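Local coordinates for E2A dna-binding protein (Human adenovirus 5, PDB 2WB0) that binds single-stranded DNA and supports the elongation phase of viral strand-displacement replication, unwinding the template without ATP through its capacity to form multimers, at residues Thr93-Leu99 and Met324-Phe329; Arg222-Asn226 and Gln276-Pro280; Lys241-Leu247 and Pro270-Gln276. All coordinates share one frame; numbering follows the deposited sequence.

Interaction 2 gives three of the four cysteines to one of two zinc sites, interaction 3 runs up to that site through Q276, and interaction 1 lies toward the other zinc, about 8 Å from the W98 side chain. Along the chain they are nested: 241-247 with 270-276 falls within the loop closed by interaction 2, and both fall within the loop closed by interaction 1. Interactions 2 and 3 share Q276, have centres about 15 Å apart and are further joined by a probable hydrogen bond from K241 N to C277 O at 3.1 Å. Interaction 1, centred about 17 Å from interaction 2, meets it where R222 N approaches G94 O. W98 CZ3 packs against L242 CD1 of interaction 3 at 3.8 Å.

Interaction 1 (Thr93-Leu99 and Met324-Phe329); sequences TGCALWL and MVVPEF
V326 lays its CG1 methyl against the backbone of A96, 3.5 Å from A96 CA, while the CD1 branch of L97 comes across it at about a right angle. This apolar overlap flanks a single beta bridge, L97 with E328, which ties the otherwise irregular segment 324-329 to strand 95-99. The bond pattern is that of a parallel bridge: L97 N donates to P327 O at 2.9 Å, and F329 N donates to L97 O at 2.7 Å, almost perfectly straight but from above the carbonyl plane. The other edge of the strand is occupied by strand 216-220, to which A96 and W98 bond, so L97 turns its N-H and C=O to segment 324-329.

Beyond the bridge, W98 and F329 lie side by side. Both have CG anti to the backbone N (chi1 169° and -178°), which brings the edge of the F329 ring toward the face of the five-membered W98 ring, with the planes 69° apart. A small residue suits position 96, whose CB sits at the edge of the F329 ring. At the opposite end T93 CG2 meets M324 SD tip to tip at 3.7 Å, while T93 OG1 accepts from C95 N in an ST turn and also bonds E91. Water 1 bridges the two segments beside L99, accepting from L99 N at 2.9 Å and donating to F329 O and to E328 OE1.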
loop_
_atom_site.group_PDB
_atom_site.type_symbol
_atom_site.label_atom_id
_atom_site.label_comp_id
_atom_site.label_asym_id
_atom_site.label_seq_id
_atom_site.Cartn_x
_atom_site.Cartn_y
_atom_site.Cartn_z
ATOM N N THR A 93 10.279 -5.035 -3.102
ATOM C CA THR A 93 8.844 -4.622 -3.372
ATOM C C THR A 93 8.395 -3.456 -2.523
ATOM O O THR A 93 7.561 -2.655 -2.963
ATOM C CB THR A 93 7.817 -5.776 -3.235
ATOM O OG1 THR A 93 7.711 -6.201 -1.883
ATOM C CG2 THR A 93 8.215 -7.049 -4.205
ATOM N N GLY A 94 8.899 -3.399 -1.291
ATOM C CA GLY A 94 8.476 -2.391 -0.303
ATOM C C GLY A 94 7.069 -2.678 0.179
ATOM O O GLY A 94 6.358 -1.750 0.577
ATOM N N CYS A 95 6.635 -3.945 0.086
ATOM C CA CYS A 95 5.281 -4.350 0.413
ATOM C C CYS A 95 5.349 -5.575 1.331
ATOM O O CYS A 95 6.462 -6.121 1.569
ATOM C CB CYS A 95 4.502 -4.790 -0.842
ATOM S SG CYS A 95 4.167 -3.564 -2.053
ATOM N N ALA A 96 4.184 -5.972 1.867
ATOM C CA ALA A 96 3.984 -7.185 2.709
ATOM C C ALA A 96 2.558 -7.717 2.462
ATOM O O ALA A 96 1.736 -7.059 1.829
ATOM C CB ALA A 96 4.246 -6.942 4.258
ATOM N N LEU A 97 2.321 -8.947 2.895
ATOM C CA LEU A 97 1.069 -9.593 2.799
ATOM C C LEU A 97 0.545 -9.624 4.216
ATOM O O LEU A 97 1.158 -10.329 5.071
ATOM C CB LEU A 97 1.318 -11.031 2.399
ATOM C CG LEU A 97 1.394 -11.283 0.897
ATOM C CD1 LEU A 97 1.472 -10.120 -0.203
ATOM C CD2 LEU A 97 2.070 -12.602 0.497
ATOM N N TRP A 98 -0.613 -8.944 4.438
ATOM C CA TRP A 98 -1.198 -8.882 5.755
ATOM C C TRP A 98 -2.442 -9.788 5.803
ATOM O O TRP A 98 -3.362 -9.596 5.037
ATOM C CB TRP A 98 -1.522 -7.433 6.118
ATOM C CG TRP A 98 -2.384 -7.259 7.363
ATOM C CD1 TRP A 98 -2.331 -7.971 8.556
ATOM C CD2 TRP A 98 -3.351 -6.226 7.551
ATOM N NE1 TRP A 98 -3.263 -7.463 9.441
ATOM C CE2 TRP A 98 -3.895 -6.385 8.854
ATOM C CE3 TRP A 98 -3.844 -5.207 6.710
ATOM C CZ2 TRP A 98 -4.964 -5.612 9.318
ATOM C CZ3 TRP A 98 -4.899 -4.391 7.183
ATOM C CH2 TRP A 98 -5.429 -4.600 8.496
ATOM N N LEU A 99 -2.447 -10.783 6.705
ATOM C CA LEU A 99 -3.589 -11.688 6.846
ATOM C C LEU A 99 -4.529 -10.913 7.704
ATOM O O LEU A 99 -4.435 -10.974 8.946
ATOM C CB LEU A 99 -3.171 -12.994 7.571
ATOM C CG LEU A 99 -4.347 -13.979 7.858
ATOM C CD1 LEU A 99 -4.949 -14.412 6.560
ATOM C CD2 LEU A 99 -3.760 -15.228 8.613
ATOM N N MET A 324 9.081 -15.229 -6.297
ATOM C CA MET A 324 9.258 -13.843 -5.764
ATOM C C MET A 324 8.317 -13.798 -4.610
ATOM O O MET A 324 7.108 -13.983 -4.789
ATOM C CB MET A 324 8.909 -12.787 -6.847
ATOM C CG MET A 324 9.365 -11.299 -6.548
ATOM S SD MET A 324 8.359 -10.580 -5.242
ATOM C CE MET A 324 6.900 -10.188 -6.174
ATOM N N VAL A 325 8.847 -13.662 -3.406
ATOM C CA VAL A 325 8.044 -13.699 -2.197
ATOM C C VAL A 325 7.896 -12.277 -1.650
ATOM O O VAL A 325 8.895 -11.650 -1.265
ATOM C CB VAL A 325 8.770 -14.541 -1.079
ATOM C CG1 VAL A 325 7.990 -14.542 0.276
ATOM C CG2 VAL A 325 9.092 -15.973 -1.602
ATOM N N VAL A 326 6.660 -11.756 -1.600
ATOM C CA VAL A 326 6.394 -10.549 -0.799
ATOM C C VAL A 326 6.284 -11.010 0.636
ATOM O O VAL A 326 5.457 -11.893 0.909
ATOM C CB VAL A 326 5.065 -9.948 -1.214
ATOM C CG1 VAL A 326 4.805 -8.697 -0.378
ATOM C CG2 VAL A 326 5.130 -9.619 -2.704
ATOM N N PRO A 327 7.068 -10.440 1.565
ATOM C CA PRO A 327 7.145 -10.933 2.946
ATOM C C PRO A 327 5.790 -10.881 3.649
ATOM O O PRO A 327 5.038 -9.887 3.505
ATOM C CB PRO A 327 8.049 -9.929 3.645
ATOM C CG PRO A 327 8.649 -9.134 2.638
ATOM C CD PRO A 327 8.030 -9.343 1.321
ATOM N N GLU A 328 5.500 -11.921 4.420
ATOM C CA GLU A 328 4.271 -11.935 5.182
ATOM C C GLU A 328 4.429 -10.884 6.251
ATOM O O GLU A 328 5.485 -10.777 6.842
ATOM C CB GLU A 328 4.038 -13.313 5.815
ATOM C CG GLU A 328 2.912 -14.064 5.183
ATOM C CD GLU A 328 1.698 -14.189 6.137
ATOM O OE1 GLU A 328 1.012 -13.053 6.391
ATOM O OE2 GLU A 328 1.366 -15.293 6.609
ATOM N N PHE A 329 3.396 -10.073 6.488
ATOM C CA PHE A 329 3.486 -9.061 7.513
ATOM C C PHE A 329 3.421 -9.684 8.898
ATOM O O PHE A 329 2.597 -10.569 9.175
ATOM C CB PHE A 329 2.312 -8.065 7.412
ATOM C CG PHE A 329 2.384 -6.962 8.430
ATOM C CD1 PHE A 329 3.302 -5.934 8.264
ATOM C CD2 PHE A 329 1.541 -6.939 9.550
ATOM C CE1 PHE A 329 3.388 -4.906 9.185
ATOM C CE2 PHE A 329 1.624 -5.943 10.469
ATOM C CZ PHE A 329 2.524 -4.855 10.261
HETATM O O HOH W 1 -0.161 -11.047 8.493
#

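Interaction 2 (Arg222-Asn226 and Gln276-Pro280). With ZN (zinc ion), chain C.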
loop_
_atom_site.group_PDB
_atom_site.type_symbol
_atom_site.label_atom_id
_atom_site.label_comp_id
_atom_site.label_asym_id
_atom_site.label_seq_id
_atom_site.Cartn_x
_atom_site.Cartn_y
_atom_site.Cartn_z
ATOM N N ARG A 222 6.258 0.926 2.443
ATOM C CA ARG A 222 7.057 2.137 2.234
ATOM C C ARG A 222 6.428 3.070 1.254
ATOM O O ARG A 222 5.954 2.652 0.190
ATOM C CB ARG A 222 8.451 1.776 1.664
ATOM C CG ARG A 222 9.111 0.645 2.482
ATOM C CD ARG A 222 10.591 0.408 2.094
ATOM N NE ARG A 222 10.876 0.063 0.697
ATOM C CZ ARG A 222 11.432 -1.074 0.288
ATOM N NH1 ARG A 222 11.626 -2.128 1.132
ATOM N NH2 ARG A 222 11.698 -1.201 -1.028
ATOM N N CYS A 223 6.402 4.338 1.618
ATOM C CA CYS A 223 6.014 5.376 0.684
ATOM C C CYS A 223 7.373 6.023 0.272
ATOM O O CYS A 223 8.396 5.395 0.411
ATOM C CB CYS A 223 5.027 6.357 1.288
ATOM S SG CYS A 223 5.727 7.275 2.705
ATOM N N GLU A 224 7.390 7.241 -0.255
ATOM C CA GLU A 224 8.663 7.892 -0.615
ATOM C C GLU A 224 9.448 8.229 0.616
ATOM O O GLU A 224 10.686 8.129 0.616
ATOM C CB GLU A 224 8.359 9.207 -1.337
ATOM C CG GLU A 224 7.619 8.937 -2.633
ATOM C CD GLU A 224 7.313 10.223 -3.477
ATOM O OE1 GLU A 224 8.092 11.231 -3.374
ATOM O OE2 GLU A 224 6.269 10.197 -4.216
ATOM N N CYS A 225 8.724 8.579 1.705
ATOM C CA CYS A 225 9.385 9.042 2.913
ATOM C C CYS A 225 10.312 8.021 3.561
ATOM O O CYS A 225 11.330 8.421 4.122
ATOM C CB CYS A 225 8.357 9.548 3.965
ATOM S SG CYS A 225 7.149 10.746 3.282
ATOM N N ASN A 226 9.938 6.730 3.575
ATOM C CA ASN A 226 10.825 5.716 4.099
ATOM C C ASN A 226 11.215 4.697 3.048
ATOM O O ASN A 226 11.349 3.508 3.367
ATOM C CB ASN A 226 10.192 4.992 5.321
ATOM C CG ASN A 226 8.810 4.400 5.003
ATOM O OD1 ASN A 226 8.210 4.669 3.970
ATOM N ND2 ASN A 226 8.295 3.643 5.938
ATOM N N GLN A 276 -1.819 5.678 1.127
ATOM C CA GLN A 276 -1.215 6.987 0.889
ATOM C C GLN A 276 0.065 7.053 1.650
ATOM O O GLN A 276 0.529 6.025 2.202
ATOM C CB GLN A 276 -2.175 8.167 1.288
ATOM C CG GLN A 276 -3.361 8.208 0.335
ATOM C CD GLN A 276 -4.526 9.042 0.801
ATOM O OE1 GLN A 276 -4.675 10.222 0.390
ATOM N NE2 GLN A 276 -5.346 8.484 1.658
ATOM N N CYS A 277 0.609 8.269 1.732
ATOM C CA CYS A 277 1.859 8.527 2.505
ATOM C C CYS A 277 1.736 7.961 3.939
ATOM O O CYS A 277 0.628 7.869 4.450
ATOM C CB CYS A 277 2.058 10.034 2.654
ATOM S SG CYS A 277 3.580 10.473 3.520
ATOM N N CYS A 278 2.851 7.576 4.575
ATOM C CA CYS A 278 2.791 7.287 6.035
ATOM C C CYS A 278 2.016 8.382 6.800
ATOM O O CYS A 278 1.200 8.075 7.684
ATOM C CB CYS A 278 4.183 7.214 6.659
ATOM S SG CYS A 278 5.135 5.792 6.084
ATOM N N ASN A 279 2.281 9.646 6.450
ATOM C CA ASN A 279 1.654 10.777 7.161
ATOM C C ASN A 279 1.187 11.810 6.164
ATOM O O ASN A 279 1.807 12.855 5.978
ATOM C CB ASN A 279 2.633 11.390 8.122
ATOM C CG ASN A 279 3.177 10.380 9.089
ATOM O OD1 ASN A 279 4.277 9.810 8.894
ATOM N ND2 ASN A 279 2.407 10.108 10.122
ATOM N N PRO A 280 0.053 11.541 5.553
ATOM C CA PRO A 280 -0.397 12.485 4.532
ATOM C C PRO A 280 -0.830 13.806 5.173
ATOM O O PRO A 280 -1.280 13.823 6.304
ATOM C CB PRO A 280 -1.588 11.791 3.861
ATOM C CG PRO A 280 -1.666 10.359 4.459
ATOM C CD PRO A 280 -0.825 10.365 5.746
HETATM ZN ZN ZN C . 5.327 9.588 2.357
#
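C223 SG is gripped from several directions: it binds the zinc ion at 2.4 Å, accepts a nearly straight bond (176°) from C278 N at 3.4 Å, and takes a weak one from C225 N. Its chi1 of 63° sets the sulfur between the backbone N and the carbonyl carbon, turned toward the metal and the facing segment. C277 SG, at 2.3 Å from the zinc, comes from the other segment with its sulfur anti to the backbone N (chi1 -178°), and it receives N279 N at 3.3 Å. C225 SG completes the share of these two segments, 3.6 Å from C277 SG, and C294 supplies the fourth ligand. Backbone N-H groups directed at the sulfurs of C223 and C277 would be expected to offset part of the negative charge that thiolates gather around the metal, and they also help to orient these two sulfurs.

A second shell holds the loop in shape. N226 OD1 accepts from C223 N at 3.0 Å, in the carbonyl plane, so the asparagine amide pins the backbone of the first ligand; its ND2 makes a weak bond to L221 O. C278 is a cysteine that does not join the metal: its SG stands 5.3 Å from the zinc, resting 3.7 Å from C223 SG and beside the N226 amide. Polarisable sulfur suits that place between an amide and a ligand. A Cys-x-Cys pair joined by two cysteines from later in the chain makes this a four-cysteine zinc site, tying together loops far apart in the sequence of a zinc-binding domain.

Interaction 3 (Lys241-Leu247 and Pro270-Gln276); sequences KLTPFAL and PALIVFQ
Backbone hydrogen bonds join L242 through A246 to A271 through F275 as neighbouring antiparallel strands, their short axes at 149°. T243 with V274 and F245 with L272 are the hydrogen-bonded pairs, each with two bonds, such as F245 N to L272 O at 2.8 Å. Q276 N to K241 O and L247 N to P270 O extend the pairing at the two ends. P244 faces I273 in a non-hydrogen-bonded pair, where a residue without an amide hydrogen costs the pairing nothing; strand 297-299 lies beyond 271-276.

Apolar contacts occur on both faces. On one, L242 CG meets I273 CG2 at 3.5 Å, and this same methyl lies over a face of the F275 ring, whose CE1 in turn touches L242; L217 and helix 300-315 pack against this cluster. On the other, V274 CG2 makes a CH-pi contact over the F245 ring, 3.9 Å from the centroid and 24° off the normal. Chi1 of -76° places the F245 CG beside its own backbone N, swinging the ring across the valine. Farther along, L247 CD1 meets L272 CD1 at 3.7 Å.

Polar side chains gather near Q276. Water 2 accepts from Q276 NE2 at 2.6 Å, donates to V274 O and is hydrogen-bonded to T243 OG1 at 2.6 Å. K241 NZ donates to T243 OG1 at 2.9 Å. The Q276 amide passes close to F245 CZ, its plane turned steeply against the ring. Water 2 thus links T243 with V274 O and Q276 NE2, so polar groups at this end are bonded through it while hydrocarbon packs the rest.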
loop_
_atom_site.group_PDB
_atom_site.type_symbol
_atom_site.label_atom_id
_atom_site.label_comp_id
_atom_site.label_asym_id
_atom_site.label_seq_id
_atom_site.Cartn_x
_atom_site.Cartn_y
_atom_site.Cartn_z
ATOM N N LYS A 241 -0.508 5.088 5.135
ATOM C CA LYS A 241 -1.819 5.081 5.729
ATOM C C LYS A 241 -2.796 4.224 4.873
ATOM O O LYS A 241 -2.695 4.193 3.628
ATOM C CB LYS A 241 -2.403 6.509 5.784
ATOM C CG LYS A 241 -3.597 6.594 6.700
ATOM C CD LYS A 241 -4.106 8.093 6.666
ATOM C CE LYS A 241 -5.225 8.471 7.732
ATOM N NZ LYS A 241 -6.487 7.694 7.400
ATOM N N LEU A 242 -3.744 3.592 5.549
ATOM C CA LEU A 242 -4.789 2.780 4.889
ATOM C C LEU A 242 -6.107 3.429 5.144
ATOM O O LEU A 242 -6.509 3.572 6.294
ATOM C CB LEU A 242 -4.797 1.333 5.500
ATOM C CG LEU A 242 -5.497 0.251 4.700
ATOM C CD1 LEU A 242 -5.009 -1.126 5.248
ATOM C CD2 LEU A 242 -7.025 0.374 4.843
ATOM N N THR A 243 -6.796 3.863 4.079
ATOM C CA THR A 243 -8.042 4.607 4.249
ATOM C C THR A 243 -9.078 4.048 3.261
ATOM O O THR A 243 -8.781 3.912 2.067
ATOM C CB THR A 243 -7.818 6.144 3.929
ATOM O OG1 THR A 243 -6.751 6.599 4.752
ATOM C CG2 THR A 243 -9.145 7.031 4.268
ATOM N N PRO A 244 -10.288 3.726 3.733
ATOM C CA PRO A 244 -11.296 3.302 2.755
ATOM C C PRO A 244 -11.940 4.526 2.019
ATOM O O PRO A 244 -12.278 5.518 2.707
ATOM C CB PRO A 244 -12.338 2.566 3.597
ATOM C CG PRO A 244 -12.138 3.116 5.057
ATOM C CD PRO A 244 -10.698 3.541 5.160
ATOM N N PHE A 245 -12.065 4.465 0.690
ATOM C CA PHE A 245 -12.749 5.528 -0.089
ATOM C C PHE A 245 -14.001 4.932 -0.744
ATOM O O PHE A 245 -13.919 3.889 -1.383
ATOM C CB PHE A 245 -11.874 6.026 -1.240
ATOM C CG PHE A 245 -10.743 6.953 -0.845
ATOM C CD1 PHE A 245 -10.005 6.781 0.312
ATOM C CD2 PHE A 245 -10.339 7.977 -1.750
ATOM C CE1 PHE A 245 -8.996 7.695 0.702
ATOM C CE2 PHE A 245 -9.280 8.865 -1.434
ATOM C CZ PHE A 245 -8.585 8.698 -0.195
ATOM N N ALA A 246 -15.158 5.591 -0.610
ATOM C CA ALA A 246 -16.376 5.109 -1.249
ATOM C C ALA A 246 -16.262 5.204 -2.758
ATOM O O ALA A 246 -15.637 6.168 -3.268
ATOM C CB ALA A 246 -17.614 5.984 -0.762
ATOM N N LEU A 247 -16.822 4.230 -3.470
ATOM C CA LEU A 247 -16.993 4.352 -4.920
ATOM C C LEU A 247 -18.423 4.889 -5.045
ATOM O O LEU A 247 -19.380 4.116 -5.111
ATOM C CB LEU A 247 -16.870 3.030 -5.685
ATOM C CG LEU A 247 -15.457 2.353 -5.576
ATOM C CD1 LEU A 247 -15.551 0.930 -6.021
ATOM C CD2 LEU A 247 -14.518 3.104 -6.457
ATOM N N PRO A 270 -18.912 -1.455 -2.699
ATOM C CA PRO A 270 -18.480 -0.209 -3.377
ATOM C C PRO A 270 -17.622 0.679 -2.500
ATOM O O PRO A 270 -17.971 1.828 -2.286
ATOM C CB PRO A 270 -19.814 0.469 -3.693
ATOM C CG PRO A 270 -20.696 0.040 -2.530
ATOM C CD PRO A 270 -20.332 -1.392 -2.291
ATOM N N ALA A 271 -16.443 0.192 -2.083
ATOM C CA ALA A 271 -15.443 1.043 -1.383
ATOM C C ALA A 271 -14.092 0.376 -1.623
ATOM O O ALA A 271 -14.019 -0.861 -1.710
ATOM C CB ALA A 271 -15.703 1.153 0.165
ATOM N N LEU A 272 -13.057 1.190 -1.836
ATOM C CA LEU A 272 -11.709 0.684 -2.041
ATOM C C LEU A 272 -10.814 1.033 -0.848
ATOM O O LEU A 272 -10.917 2.110 -0.284
ATOM C CB LEU A 272 -11.085 1.364 -3.268
ATOM C CG LEU A 272 -11.291 0.675 -4.620
ATOM C CD1 LEU A 272 -12.342 -0.436 -4.773
ATOM C CD2 LEU A 272 -10.828 1.378 -5.858
ATOM N N ILE A 273 -9.893 0.125 -0.532
ATOM C CA ILE A 273 -8.804 0.453 0.405
ATOM C C ILE A 273 -7.837 1.309 -0.436
ATOM O O ILE A 273 -7.441 0.922 -1.540
ATOM C CB ILE A 273 -8.042 -0.851 0.818
ATOM C CG1 ILE A 273 -8.943 -1.723 1.700
ATOM C CG2 ILE A 273 -6.588 -0.489 1.419
ATOM C CD1 ILE A 273 -8.362 -3.131 2.078
ATOM N N VAL A 274 -7.416 2.441 0.106
ATOM C CA VAL A 274 -6.478 3.257 -0.575
ATOM C C VAL A 274 -5.256 3.533 0.329
ATOM O O VAL A 274 -5.429 3.957 1.473
ATOM C CB VAL A 274 -7.116 4.617 -0.953
ATOM C CG1 VAL A 274 -6.091 5.515 -1.606
ATOM C CG2 VAL A 274 -8.350 4.431 -1.881
ATOM N N PHE A 275 -4.038 3.326 -0.196
ATOM C CA PHE A 275 -2.811 3.520 0.501
ATOM C C PHE A 275 -2.234 4.890 0.119
ATOM O O PHE A 275 -2.119 5.168 -1.079
ATOM C CB PHE A 275 -1.773 2.425 0.115
ATOM C CG PHE A 275 -2.253 1.011 0.414
ATOM C CD1 PHE A 275 -2.451 0.578 1.746
ATOM C CD2 PHE A 275 -2.506 0.143 -0.637
ATOM C CE1 PHE A 275 -2.915 -0.718 2.002
ATOM C CE2 PHE A 275 -2.980 -1.161 -0.389
ATOM C CZ PHE A 275 -3.151 -1.583 0.939
ATOM N N GLN A 276 -1.819 5.678 1.127
ATOM C CA GLN A 276 -1.215 6.987 0.889
ATOM C C GLN A 276 0.065 7.053 1.650
ATOM O O GLN A 276 0.529 6.025 2.202
ATOM C CB GLN A 276 -2.175 8.167 1.288
ATOM C CG GLN A 276 -3.361 8.208 0.335
ATOM C CD GLN A 276 -4.526 9.042 0.801
ATOM O OE1 GLN A 276 -4.675 10.222 0.390
ATOM N NE2 GLN A 276 -5.346 8.484 1.658
HETATM O O HOH W 2 -4.753 6.436 3.100
#